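Local atomic coordinates of beta-1,4-exocellulase (PDB entry 4B4H), a protein that is the catalytic domain of a bacterial family 6 cellobiohydrolase, which probably hydrolyses beta-1,4 glycosidic bonds in cellulose to release cellobiose from chain ends. Residues Asn5-Ala10 against Thr76-Ile81; Ile117-Ala122 against Gly175-Val180; Ala170-Gly175 against Val216-Gly221; Ile204-Ala209 against Ile274-Arg279. All coordinates share one frame; numbering follows the deposited sequence. Where two conformers were deposited one is given.

In the fold
From the N terminus, interaction 1 fixes the loop 5-10 against strand 75-81, closing a loop of 65 residues that includes helices 16-24, 44-47 and 59-70. Interaction 2 then joins the end of helix 103-121 to the turn leading from helix 162-175 into strand 180-185. Interaction 3 crosses it along the chain and shares Gly-175: helix 162-175 meets the approach to strand 221-224. Interaction 4, between helices 198-209 and 262-276, crosses interaction 3 in turn, and the salt bridge Asp-217 to Arg-279 ties the two together. Interaction 1 touches both 2 and 3, through Val-79 on Met-118 and Pro-6 on His-220. The series follows successive parallel strands and outer helices round the distorted barrel of family 6.

Interaction 1: Asn5-Ala10 against Thr76-Ile81; sequences NPFEGA and TIQVVI
The phenyl ring of Phe-7 takes the methyl group of Thr-76 over one face, CG2 standing 4.1 Å from the ring centroid and 27° off its normal in a CH-pi contact. At the rim, close to the ring plane, lies the amide of Gln-78, with CD 4.2 Å from Phe-7 CE1 and the two flat groups perpendicular. Elsewhere on that rim is the amide oxygen OD1 of Asn-5, which also accepts a bond from the backbone N of Phe-7 to form an Asx turn. Thr-76 faces the loop with both branches: CG2 lies anti to its backbone N, against the ring, while OG1 donates to the carbonyl O of Pro-6 at 2.8 Å. The hydroxyl approaches from above the carbonyl plane, 44° out of it. Beside this bond the CB of Ala-10 comes within 3.3 Å of Thr-76 OG1. The same Pro-6 oxygen also accepts from Arg-128, while Val-350 touches both Phe-7 and Gln-78. Two overlapping beta turns, type I from Asn-5 and type II from Phe-7, fold the N-terminal loop over the start of a parallel strand, where it also packs on strands 127-133 and 346-350 of the family 6 distorted beta/alpha barrel.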
loop_
_atom_site.group_PDB
_atom_site.type_symbol
_atom_site.label_atom_id
_atom_site.label_comp_id
_atom_site.label_asym_id
_atom_site.label_seq_id
_atom_site.Cartn_x
_atom_site.Cartn_y
_atom_site.Cartn_z
ATOM N N ASN A 5 -4.114 19.707 -0.900
ATOM C CA ASN A 5 -4.201 18.482 -0.132
ATOM C C ASN A 5 -5.653 18.051 -0.149
ATOM O O ASN A 5 -6.498 18.686 0.468
ATOM C CB ASN A 5 -3.741 18.729 1.306
ATOM C CG ASN A 5 -3.738 17.469 2.149
ATOM O OD1 ASN A 5 -4.291 16.428 1.755
ATOM N ND2 ASN A 5 -3.128 17.559 3.323
ATOM N N PRO A 6 -5.967 16.985 -0.893
ATOM C CA PRO A 6 -7.388 16.659 -1.019
ATOM C C PRO A 6 -8.044 16.222 0.289
ATOM O O PRO A 6 -9.266 16.249 0.395
ATOM C CB PRO A 6 -7.409 15.509 -2.036
ATOM C CG PRO A 6 -5.999 14.983 -2.073
ATOM C CD PRO A 6 -5.124 16.154 -1.774
ATOM N N PHE A 7 -7.238 15.811 1.265
ATOM C CA PHE A 7 -7.728 15.407 2.579
ATOM C C PHE A 7 -7.998 16.593 3.508
ATOM O O PHE A 7 -8.711 16.458 4.505
ATOM C CB PHE A 7 -6.738 14.422 3.220
ATOM C CG PHE A 7 -6.608 13.142 2.457
ATOM C CD1 PHE A 7 -7.484 12.077 2.687
ATOM C CD2 PHE A 7 -5.615 12.999 1.488
ATOM C CE1 PHE A 7 -7.361 10.890 1.968
ATOM C CE2 PHE A 7 -5.499 11.819 0.761
ATOM C CZ PHE A 7 -6.368 10.768 1.004
ATOM N N GLU A 8 -7.441 17.748 3.162
ATOM C CA GLU A 8 -7.567 18.953 3.984
ATOM C C GLU A 8 -8.988 19.537 3.890
ATOM O O GLU A 8 -9.503 19.752 2.789
ATOM C CB GLU A 8 -6.509 19.967 3.572
ATOM C CG GLU A 8 -6.536 21.274 4.336
ATOM C CD GLU A 8 -5.310 22.122 4.059
ATOM O OE1 GLU A 8 -4.783 22.085 2.932
ATOM O OE2 GLU A 8 -4.878 22.844 4.974
ATOM N N GLY A 9 -9.618 19.747 5.048
ATOM C CA GLY A 9 -10.974 20.304 5.119
ATOM C C GLY A 9 -12.053 19.486 4.430
ATOM O O GLY A 9 -13.035 20.034 3.922
ATOM N N ALA A 10 -11.862 18.173 4.394
ATOM C CA ALA A 10 -12.800 17.268 3.759
ATOM C C ALA A 10 -13.285 16.208 4.739
ATOM O O ALA A 10 -12.526 15.755 5.593
ATOM C CB ALA A 10 -12.143 16.607 2.555
ATOM N N THR A 76 -13.820 13.109 0.467
ATOM C CA THR A 76 -12.703 12.426 -0.151
ATOM C C THR A 76 -12.892 10.916 -0.069
ATOM O O THR A 76 -13.074 10.348 1.016
ATOM C CB THR A 76 -11.397 12.879 0.521
ATOM O OG1 THR A 76 -11.290 14.292 0.363
ATOM C CG2 THR A 76 -10.172 12.216 -0.107
ATOM N N ILE A 77 -12.885 10.290 -1.246
ATOM C CA ILE A 77 -12.974 8.829 -1.410
ATOM C C ILE A 77 -11.690 8.329 -2.068
ATOM O O ILE A 77 -11.198 8.919 -3.036
ATOM C CB ILE A 77 -14.207 8.375 -2.247
ATOM C CG1 ILE A 77 -14.286 6.840 -2.328
ATOM C CG2 ILE A 77 -14.171 8.975 -3.655
ATOM C CD1 ILE A 77 -15.553 6.279 -2.946
ATOM N N GLN A 78 -11.192 7.231 -1.559
ATOM C CA GLN A 78 -9.978 6.693 -2.093
ATOM C C GLN A 78 -10.300 5.467 -2.964
ATOM O O GLN A 78 -11.020 4.709 -2.608
ATOM C CB GLN A 78 -9.025 6.298 -0.956
ATOM C CG GLN A 78 -8.613 7.394 -0.007
ATOM C CD GLN A 78 -8.033 6.834 1.248
ATOM O OE1 GLN A 78 -8.696 6.617 2.190
ATOM N NE2 GLN A 78 -6.782 6.608 1.223
ATOM N N VAL A 79 -9.754 5.436 -4.145
ATOM C CA VAL A 79 -9.997 4.353 -5.095
ATOM C C VAL A 79 -8.642 3.746 -5.462
ATOM O O VAL A 79 -7.748 4.462 -5.896
ATOM C CB VAL A 79 -10.694 4.889 -6.379
ATOM C CG1 VAL A 79 -10.723 3.818 -7.461
ATOM C CG2 VAL A 79 -12.121 5.366 -6.114
ATOM N N VAL A 80 -8.492 2.427 -5.324
ATOM C CA VAL A 80 -7.212 1.780 -5.663
ATOM C C VAL A 80 -7.293 1.237 -7.077
ATOM O O VAL A 80 -8.200 0.477 -7.380
ATOM C CB VAL A 80 -6.857 0.629 -4.696
ATOM C CG1 VAL A 80 -5.404 0.248 -4.888
ATOM C CG2 VAL A 80 -7.063 1.055 -3.244
ATOM N N ILE A 81 -6.354 1.682 -7.920
ATOM C CA ILE A 81 -6.196 1.231 -9.309
ATOM C C ILE A 81 -5.141 0.131 -9.296
ATOM O O ILE A 81 -3.978 0.377 -8.934
ATOM C CB ILE A 81 -5.715 2.414 -10.179
ATOM C CG1 ILE A 81 -6.658 3.626 -10.019
ATOM C CG2 ILE A 81 -5.575 2.019 -11.650
ATOM C CD1 ILE A 81 -8.144 3.328 -10.191
#

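Interaction 2: Ile117-Ala122 against Gly175-Val180; sequences IMWDFA and GEIPNV
The last turn of helix 103-121 runs beside the non-helical link 175-180, with the CA atoms of Trp-119 and Ile-177 6.1 Å apart and a type I beta turn carrying the link from Ile-177 to Val-180. Ile-177 makes the central apolar contact. Its CG1 sits over a face of the Trp-119 indole, 3.6 Å from the centroid of the five-membered ring in a CH-pi contact, and CD1 reaches onward to lie 3.8 Å from Met-118 CB. With CG1 anti to the carbonyl carbon (chi1 -48°), the CG2 branch turns instead toward the backbone of Met-118. At the far end of the indole, CZ3 meets Pro-178 CD at 3.5 Å, and the adjacent proline carbon CG rests on Ala-122 CB. The link is the return from helix 162-175 into strand 180-185 of the family 6 beta/alpha barrel, so the contact fastens the end of helix 103-121 to the point where the chain turns inward. Deeper in, Met-118 SD lies 4.0 Å from Val-180 CG2, and both residues touch Ile-129 of strand 127-133. The outer polar rim is bridged by water: it accepts from Trp-119 NE1 at 2.9 Å, in the indole plane, and donates to Glu-176 OE1 at 3.0 Å. Asn-179 ND2 adds a weak bond to the carbonyl O of Phe-121, and another weak one to Leu-127 O.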
loop_
_atom_site.group_PDB
_atom_site.type_symbol
_atom_site.label_atom_id
_atom_site.label_comp_id
_atom_site.label_asym_id
_atom_site.label_seq_id
_atom_site.Cartn_x
_atom_site.Cartn_y
_atom_site.Cartn_z
ATOM N N ILE A 117 -16.332 6.861 -15.779
ATOM C CA ILE A 117 -17.149 7.066 -14.581
ATOM C C ILE A 117 -16.680 8.274 -13.761
ATOM O O ILE A 117 -17.494 9.077 -13.295
ATOM C CB ILE A 117 -17.205 5.817 -13.685
ATOM C CG1 ILE A 117 -17.860 4.653 -14.439
ATOM C CG2 ILE A 117 -17.941 6.120 -12.382
ATOM C CD1 ILE A 117 -17.795 3.334 -13.699
ATOM N N MET A 118 -15.369 8.429 -13.593
ATOM C CA MET A 118 -14.880 9.558 -12.798
ATOM C C MET A 118 -15.196 10.897 -13.462
ATOM O O MET A 118 -15.499 11.882 -12.783
ATOM C CB MET A 118 -13.392 9.405 -12.477
ATOM C CG MET A 118 -13.145 8.174 -11.615
ATOM S SD MET A 118 -11.431 8.022 -11.147
ATOM C CE MET A 118 -11.479 6.623 -10.029
ATOM N N TRP A 119 -15.139 10.924 -14.787
ATOM C CA TRP A 119 -15.497 12.122 -15.522
ATOM C C TRP A 119 -16.895 12.556 -15.189
ATOM O O TRP A 119 -17.123 13.734 -14.959
ATOM C CB TRP A 119 -15.332 11.920 -17.025
ATOM C CG TRP A 119 -14.004 12.383 -17.555
ATOM C CD1 TRP A 119 -12.991 11.608 -18.113
ATOM C CD2 TRP A 119 -13.506 13.764 -17.616
ATOM N NE1 TRP A 119 -11.925 12.385 -18.489
ATOM C CE2 TRP A 119 -12.167 13.694 -18.221
ATOM C CE3 TRP A 119 -14.005 15.009 -17.224
ATOM C CZ2 TRP A 119 -11.398 14.824 -18.425
ATOM C CZ3 TRP A 119 -13.226 16.142 -17.454
ATOM C CH2 TRP A 119 -11.949 16.051 -18.029
ATOM N N ASP A 120 -17.850 11.627 -15.152
ATOM C CA ASP A 120 -19.224 11.996 -14.822
ATOM C C ASP A 120 -19.221 12.799 -13.535
ATOM O O ASP A 120 -19.798 13.889 -13.464
ATOM C CB ASP A 120 -20.104 10.766 -14.620
ATOM C CG ASP A 120 -20.331 9.986 -15.900
ATOM O OD1 ASP A 120 -20.272 10.577 -17.000
ATOM O OD2 ASP A 120 -20.572 8.769 -15.797
ATOM N N PHE A 121 -18.529 12.266 -12.533
ATOM C CA PHE A 121 -18.534 12.849 -11.201
ATOM C C PHE A 121 -17.758 14.166 -11.030
ATOM O O PHE A 121 -17.866 14.820 -9.995
ATOM C CB PHE A 121 -18.166 11.775 -10.168
ATOM C CG PHE A 121 -19.247 10.735 -9.991
ATOM C CD1 PHE A 121 -19.343 9.637 -10.852
ATOM C CD2 PHE A 121 -20.216 10.883 -8.996
ATOM C CE1 PHE A 121 -20.357 8.700 -10.700
ATOM C CE2 PHE A 121 -21.236 9.956 -8.849
ATOM C CZ PHE A 121 -21.303 8.854 -9.691
ATOM N N ALA A 122 -17.017 14.576 -12.062
ATOM C CA ALA A 122 -16.271 15.828 -12.047
ATOM C C ALA A 122 -17.196 17.028 -11.903
ATOM O O ALA A 122 -16.764 18.107 -11.483
ATOM C CB ALA A 122 -15.433 15.965 -13.308
ATOM N N GLY A 175 -5.497 11.668 -14.452
ATOM C CA GLY A 175 -4.952 13.004 -14.160
ATOM C C GLY A 175 -5.602 14.151 -14.909
ATOM O O GLY A 175 -5.595 15.288 -14.423
ATOM N N GLU A 176 -6.130 13.893 -16.101
ATOM C CA GLU A 176 -6.867 14.950 -16.815
ATOM C C GLU A 176 -8.120 15.396 -16.031
ATOM O O GLU A 176 -8.481 16.589 -16.049
ATOM C CB GLU A 176 -7.216 14.507 -18.238
ATOM C CG GLU A 176 -6.007 14.508 -19.160
ATOM C CD GLU A 176 -6.197 13.676 -20.418
ATOM O OE1 GLU A 176 -7.273 13.089 -20.599
ATOM O OE2 GLU A 176 -5.255 13.613 -21.235
ATOM N N ILE A 177 -8.740 14.449 -15.323
ATOM C CA ILE A 177 -10.034 14.648 -14.644
ATOM C C ILE A 177 -9.852 15.642 -13.475
ATOM O O ILE A 177 -8.968 15.468 -12.631
ATOM C CB ILE A 177 -10.607 13.279 -14.184
ATOM C CG1 ILE A 177 -10.538 12.270 -15.351
ATOM C CG2 ILE A 177 -12.033 13.389 -13.672
ATOM C CD1 ILE A 177 -11.195 10.930 -15.116
ATOM N N PRO A 178 -10.664 16.715 -13.446
ATOM C CA PRO A 178 -10.421 17.851 -12.539
ATOM C C PRO A 178 -10.370 17.560 -11.046
ATOM O O PRO A 178 -9.631 18.242 -10.333
ATOM C CB PRO A 178 -11.576 18.813 -12.841
ATOM C CG PRO A 178 -12.569 18.045 -13.624
ATOM C CD PRO A 178 -11.846 16.927 -14.298
ATOM N N ASN A 179 -11.146 16.599 -10.563
ATOM C CA ASN A 179 -11.165 16.342 -9.111
ATOM C C ASN A 179 -10.571 14.977 -8.754
ATOM O O ASN A 179 -10.934 14.367 -7.758
ATOM C CB ASN A 179 -12.584 16.531 -8.548
ATOM C CG ASN A 179 -13.589 15.602 -9.196
ATOM O OD1 ASN A 179 -13.294 14.989 -10.216
ATOM N ND2 ASN A 179 -14.781 15.483 -8.605
ATOM N N VAL A 180 -9.663 14.504 -9.597
ATOM C CA VAL A 180 -8.929 13.267 -9.312
ATOM C C VAL A 180 -7.488 13.606 -8.915
ATOM O O VAL A 180 -6.827 14.435 -9.551
ATOM C CB VAL A 180 -9.024 12.257 -10.493
ATOM C CG1 VAL A 180 -8.295 10.962 -10.161
ATOM C CG2 VAL A 180 -10.476 11.936 -10.758
HETATM O O HOH W 1 -9.390 11.342 -19.343
#

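Interaction 3: Ala170-Gly175 against Val216-Gly221; sequences ALRKLG and VDYVHG
The C-terminal turn of helix 162-175 faces a short 3-10 segment, 216-218, and the backbones come closest at Gly-175 and Tyr-218, whose CA atoms are 4.7 Å apart. Such nearness depends on the glycine, since a side chain at Gly-175 would collide with Tyr-218 CB. Tyr-218 lies along the helix surface: its CB rests 3.5 Å from Leu-171 O, the carbonyl that also accepts from Gly-175 N at 2.7 Å. With CG anti to the carbonyl carbon (chi1 -59°), the ring extends over the helix, receiving Arg-172 CA over one face, 4.0 Å from CD2, while Gly-175 C approaches CD1 obliquely at 3.7 Å. An alanine at Tyr-218 would remove the whole ring and is likely to uncover the backbone of Arg-172 and Gly-175, opening a gap beside the helix end. Next to it, Leu-171 sets CD2 3.8 Å from Val-219 CG2, the two side chains slanting past each other, and the same methyl carbon lies 3.6 Å from Tyr-218 O. The guanidinium group of Arg-172 turns elsewhere, its NE bonding Ser-212 O. Asn-182, on strand 180-185, donates to Tyr-218 O and so fixes the turn from the strand side. No hydrogen bond spans the two segments; cohesion therefore rests on van der Waals contact, part apolar and part aromatic ring laid against peptide backbone, in a beta/alpha barrel.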
loop_
_atom_site.group_PDB
_atom_site.type_symbol
_atom_site.label_atom_id
_atom_site.label_comp_id
_atom_site.label_asym_id
_atom_site.label_seq_id
_atom_site.Cartn_x
_atom_site.Cartn_y
_atom_site.Cartn_z
ATOM N N ALA A 170 -2.524 5.559 -16.928
ATOM C CA ALA A 170 -3.486 5.782 -15.845
ATOM C C ALA A 170 -3.304 7.200 -15.339
ATOM O O ALA A 170 -4.275 7.912 -15.112
ATOM C CB ALA A 170 -3.304 4.779 -14.709
ATOM N N LEU A 171 -2.048 7.606 -15.207
ATOM C CA LEU A 171 -1.775 8.948 -14.729
ATOM C C LEU A 171 -2.400 9.961 -15.663
ATOM O O LEU A 171 -3.043 10.897 -15.216
ATOM C CB LEU A 171 -0.284 9.190 -14.613
ATOM C CG LEU A 171 0.333 8.491 -13.405
ATOM C CD1 LEU A 171 1.844 8.545 -13.539
ATOM C CD2 LEU A 171 -0.111 9.197 -12.126
ATOM N N ARG A 172 -2.231 9.779 -16.970
ATOM C CA ARG A 172 -2.803 10.748 -17.891
ATOM C C ARG A 172 -4.333 10.729 -17.902
ATOM O O ARG A 172 -4.979 11.780 -17.881
ATOM C CB ARG A 172 -2.286 10.542 -19.314
ATOM C CG ARG A 172 -3.024 11.424 -20.323
ATOM C CD ARG A 172 -2.280 11.594 -21.645
ATOM N NE ARG A 172 -2.048 10.309 -22.317
ATOM C CZ ARG A 172 -2.919 9.673 -23.094
ATOM N NH1 ARG A 172 -4.137 10.177 -23.360
ATOM N NH2 ARG A 172 -2.543 8.500 -23.627
ATOM N N LYS A 173 -4.909 9.538 -18.005
ATOM C CA LYS A 173 -6.356 9.407 -18.152
ATOM C C LYS A 173 -7.088 9.911 -16.921
ATOM O O LYS A 173 -8.093 10.624 -17.025
ATOM C CB LYS A 173 -6.746 7.951 -18.447
ATOM C CG LYS A 173 -6.460 7.428 -19.860
ATOM C CD LYS A 173 -7.060 8.243 -21.000
ATOM C CE LYS A 173 -8.579 8.172 -21.070
ATOM N NZ LYS A 173 -9.084 8.778 -22.334
ATOM N N LEU A 174 -6.583 9.544 -15.751
ATOM C CA LEU A 174 -7.216 9.946 -14.510
ATOM C C LEU A 174 -6.758 11.356 -14.159
ATOM O O LEU A 174 -7.541 12.150 -13.668
ATOM C CB LEU A 174 -6.911 8.952 -13.387
ATOM C CG LEU A 174 -7.252 7.480 -13.655
ATOM C CD1 LEU A 174 -7.103 6.661 -12.379
ATOM C CD2 LEU A 174 -8.651 7.314 -14.243
ATOM N N GLY A 175 -5.497 11.668 -14.452
ATOM C CA GLY A 175 -4.952 13.004 -14.160
ATOM C C GLY A 175 -5.602 14.151 -14.909
ATOM O O GLY A 175 -5.595 15.288 -14.423
ATOM N N VAL A 216 4.783 14.958 -15.031
ATOM C CA VAL A 216 4.771 15.058 -13.553
ATOM C C VAL A 216 3.567 15.840 -13.038
ATOM O O VAL A 216 3.153 15.668 -11.902
ATOM C CB VAL A 216 6.094 15.640 -12.982
ATOM C CG1 VAL A 216 7.284 14.776 -13.394
ATOM C CG2 VAL A 216 6.291 17.109 -13.381
ATOM N N ASP A 217 2.997 16.687 -13.889
ATOM C CA ASP A 217 1.805 17.465 -13.548
ATOM C C ASP A 217 0.532 16.617 -13.356
ATOM O O ASP A 217 -0.508 17.134 -12.925
ATOM C CB ASP A 217 1.608 18.568 -14.592
ATOM C CG ASP A 217 2.652 19.691 -14.460
ATOM O OD1 ASP A 217 2.811 20.235 -13.353
ATOM O OD2 ASP A 217 3.318 20.042 -15.457
ATOM N N TYR A 218 0.613 15.316 -13.673
ATOM C CA TYR A 218 -0.482 14.381 -13.375
ATOM C C TYR A 218 -0.246 13.562 -12.097
ATOM O O TYR A 218 -1.047 12.688 -11.754
ATOM C CB TYR A 218 -0.749 13.448 -14.562
ATOM C CG TYR A 218 -1.120 14.179 -15.825
ATOM C CD1 TYR A 218 -2.124 15.157 -15.836
ATOM C CD2 TYR A 218 -0.453 13.905 -17.008
ATOM C CE1 TYR A 218 -2.445 15.824 -17.005
ATOM C CE2 TYR A 218 -0.765 14.565 -18.182
ATOM C CZ TYR A 218 -1.762 15.521 -18.177
ATOM O OH TYR A 218 -2.045 16.175 -19.349
ATOM N N VAL A 219 0.857 13.836 -11.402
ATOM C CA VAL A 219 1.141 13.154 -10.137
ATOM C C VAL A 219 0.999 14.128 -8.984
ATOM O O VAL A 219 1.703 15.138 -8.924
ATOM C CB VAL A 219 2.549 12.526 -10.128
ATOM C CG1 VAL A 219 2.791 11.770 -8.818
ATOM C CG2 VAL A 219 2.690 11.563 -11.297
ATOM N N HIS A 220 0.077 13.812 -8.077
ATOM C CA HIS A 220 -0.195 14.684 -6.955
ATOM C C HIS A 220 0.642 14.302 -5.775
ATOM O O HIS A 220 0.859 15.119 -4.864
ATOM C CB HIS A 220 -1.678 14.646 -6.587
ATOM C CG HIS A 220 -2.146 15.895 -5.886
ATOM N ND1 HIS A 220 -2.425 17.035 -6.545
ATOM C CD2 HIS A 220 -2.331 16.168 -4.537
ATOM C CE1 HIS A 220 -2.781 17.984 -5.667
ATOM N NE2 HIS A 220 -2.726 17.456 -4.438
ATOM N N GLY A 221 1.128 13.063 -5.779
ATOM C CA GLY A 221 1.943 12.575 -4.693
ATOM C C GLY A 221 2.239 11.108 -4.791
ATOM O O GLY A 221 2.089 10.512 -5.861
#

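Interaction 4: Ile204-Ala209 against Ile274-Arg279; sequences IFYEAA and IAKGFR
Tyr-206 meets the chain of Lys-276 on one side of its ring plane, near the CB end, and Phe-278 at its edge. The aliphatic part of Lys-276 lies against the tyrosine, CG 3.6 Å from Tyr-206 CB and CE 3.8 Å from Tyr-206 CD2, while the ring edge of Tyr-206 points toward the face of Phe-278 in an offset edge-to-face pair, centroids 5.9 Å apart and planes at 84°. Tyr-206 CE1 also approaches Lys-276 O at 3.4 Å. Replacing Tyr-206 with a serine would probably strip Phe-278 of its edge-to-face partner and leave the lysine chain without the ring it lies against. Phe-278 pushes deeper, CE1 meeting Ala-209 CB at 3.7 Å and CZ pointing at Phe-205 O from 3.7 Å, so that it spans a turn of helix 198-209. Several features position these groups. The lysine chain starts out with CG anti to the backbone N (chi1 -173°), bends at the next bond, and carries NZ past the tyrosine to a salt bridge with Asp-203. Gly-277, with positive phi, turns the chain out of helix 262-276; any CB there would clash with Tyr-206 CE1. Further out, Phe-222 on strand 221-224 makes another edge-to-face pair with Phe-278, and Leu-273 of helix 262-276 touches both Phe-205 and Phe-278. The contact thus fastens two consecutive outer helices of the barrel, with Phe-278 inserted between helix 198-209 and strand 221-224 on the way to strand 283-287.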
loop_
_atom_site.group_PDB
_atom_site.type_symbol
_atom_site.label_atom_id
_atom_site.label_comp_id
_atom_site.label_asym_id
_atom_site.label_seq_id
_atom_site.Cartn_x
_atom_site.Cartn_y
_atom_site.Cartn_z
ATOM N N ILE A 204 12.705 5.397 -11.883
ATOM C CA ILE A 204 11.601 4.665 -12.499
ATOM C C ILE A 204 10.235 5.327 -12.275
ATOM O O ILE A 204 9.392 5.308 -13.164
ATOM C CB ILE A 204 11.575 3.150 -12.136
ATOM C CG1 ILE A 204 10.785 2.383 -13.204
ATOM C CG2 ILE A 204 11.009 2.886 -10.746
ATOM C CD1 ILE A 204 10.988 0.892 -13.209
ATOM N N PHE A 205 10.034 5.933 -11.105
ATOM C CA PHE A 205 8.805 6.706 -10.882
ATOM C C PHE A 205 8.688 7.832 -11.912
ATOM O O PHE A 205 7.608 8.082 -12.468
ATOM C CB PHE A 205 8.772 7.285 -9.465
ATOM C CG PHE A 205 8.728 6.246 -8.373
ATOM C CD1 PHE A 205 8.146 4.996 -8.589
ATOM C CD2 PHE A 205 9.236 6.536 -7.110
ATOM C CE1 PHE A 205 8.108 4.054 -7.572
ATOM C CE2 PHE A 205 9.196 5.600 -6.086
ATOM C CZ PHE A 205 8.630 4.356 -6.320
ATOM N N TYR A 206 9.826 8.471 -12.178
ATOM C CA TYR A 206 9.906 9.607 -13.089
ATOM C C TYR A 206 9.680 9.141 -14.519
ATOM O O TYR A 206 8.932 9.763 -15.261
ATOM C CB TYR A 206 11.260 10.314 -12.944
ATOM C CG TYR A 206 11.364 11.612 -13.729
ATOM C CD1 TYR A 206 10.876 12.822 -13.202
ATOM C CD2 TYR A 206 11.940 11.633 -14.994
ATOM C CE1 TYR A 206 10.958 14.003 -13.926
ATOM C CE2 TYR A 206 12.034 12.811 -15.720
ATOM C CZ TYR A 206 11.546 13.987 -15.183
ATOM O OH TYR A 206 11.642 15.143 -15.912
ATOM N N GLU A 207 10.300 8.023 -14.883
ATOM C CA GLU A 207 10.076 7.396 -16.186
ATOM C C GLU A 207 8.575 7.183 -16.421
ATOM O O GLU A 207 8.057 7.604 -17.458
ATOM C CB GLU A 207 10.852 6.077 -16.303
ATOM C CG GLU A 207 10.749 5.382 -17.660
ATOM C CD GLU A 207 11.483 4.045 -17.708
ATOM O OE1 GLU A 207 11.987 3.591 -16.664
ATOM O OE2 GLU A 207 11.550 3.440 -18.801
ATOM N N ALA A 208 7.899 6.564 -15.450
ATOM C CA ALA A 208 6.454 6.241 -15.556
ATOM C C ALA A 208 5.596 7.487 -15.716
ATOM O O ALA A 208 4.688 7.537 -16.543
ATOM C CB ALA A 208 5.984 5.442 -14.343
ATOM N N ALA A 209 5.886 8.487 -14.895
ATOM C CA ALA A 209 5.173 9.763 -14.922
ATOM C C ALA A 209 5.296 10.508 -16.244
ATOM O O ALA A 209 4.469 11.358 -16.557
ATOM C CB ALA A 209 5.680 10.635 -13.797
ATOM N N ILE A 274 11.315 15.445 -5.920
ATOM C CA ILE A 274 11.251 16.824 -6.377
ATOM C C ILE A 274 12.531 17.186 -7.129
ATOM O O ILE A 274 12.462 17.793 -8.198
ATOM C CB ILE A 274 10.982 17.815 -5.224
ATOM C CG1 ILE A 274 9.660 17.469 -4.527
ATOM C CG2 ILE A 274 10.934 19.245 -5.757
ATOM C CD1 ILE A 274 9.303 18.401 -3.387
ATOM N N ALA A 275 13.671 16.748 -6.596
ATOM C CA ALA A 275 14.977 16.953 -7.235
ATOM C C ALA A 275 15.041 16.320 -8.631
ATOM O O ALA A 275 15.573 16.917 -9.575
ATOM C CB ALA A 275 16.101 16.445 -6.337
ATOM N N LYS A 276 14.483 15.120 -8.754
ATOM C CA LYS A 276 14.349 14.434 -10.040
ATOM C C LYS A 276 13.485 15.202 -11.048
ATOM O O LYS A 276 13.707 15.111 -12.269
ATOM C CB LYS A 276 13.791 13.025 -9.811
ATOM C CG LYS A 276 13.757 12.124 -11.038
ATOM C CD LYS A 276 15.144 11.766 -11.553
ATOM C CE LYS A 276 15.035 10.957 -12.841
ATOM N NZ LYS A 276 16.334 10.742 -13.550
ATOM N N GLY A 277 12.496 15.947 -10.552
ATOM C CA GLY A 277 11.669 16.774 -11.423
ATOM C C GLY A 277 10.166 16.704 -11.228
ATOM O O GLY A 277 9.416 17.096 -12.114
ATOM N N PHE A 278 9.732 16.206 -10.071
ATOM C CA PHE A 278 8.318 16.220 -9.703
ATOM C C PHE A 278 7.950 17.587 -9.118
ATOM O O PHE A 278 8.833 18.368 -8.738
ATOM C CB PHE A 278 8.007 15.095 -8.711
ATOM C CG PHE A 278 7.851 13.749 -9.359
ATOM C CD1 PHE A 278 6.612 13.343 -9.846
ATOM C CD2 PHE A 278 8.937 12.890 -9.499
ATOM C CE1 PHE A 278 6.451 12.115 -10.455
ATOM C CE2 PHE A 278 8.788 11.654 -10.116
ATOM C CZ PHE A 278 7.543 11.264 -10.584
ATOM N N ARG A 279 6.650 17.868 -9.051
ATOM C CA ARG A 279 6.158 19.167 -8.576
ATOM C C ARG A 279 6.555 19.426 -7.130
ATOM O O ARG A 279 6.523 18.509 -6.308
ATOM C CB ARG A 279 4.639 19.232 -8.711
ATOM C CG ARG A 279 4.131 19.186 -10.146
ATOM C CD ARG A 279 2.634 19.453 -10.168
ATOM N NE ARG A 279 2.323 20.666 -9.415
ATOM C CZ ARG A 279 1.969 21.821 -9.968
ATOM N NH1 ARG A 279 1.854 21.930 -11.285
ATOM N NH2 ARG A 279 1.721 22.872 -9.201
#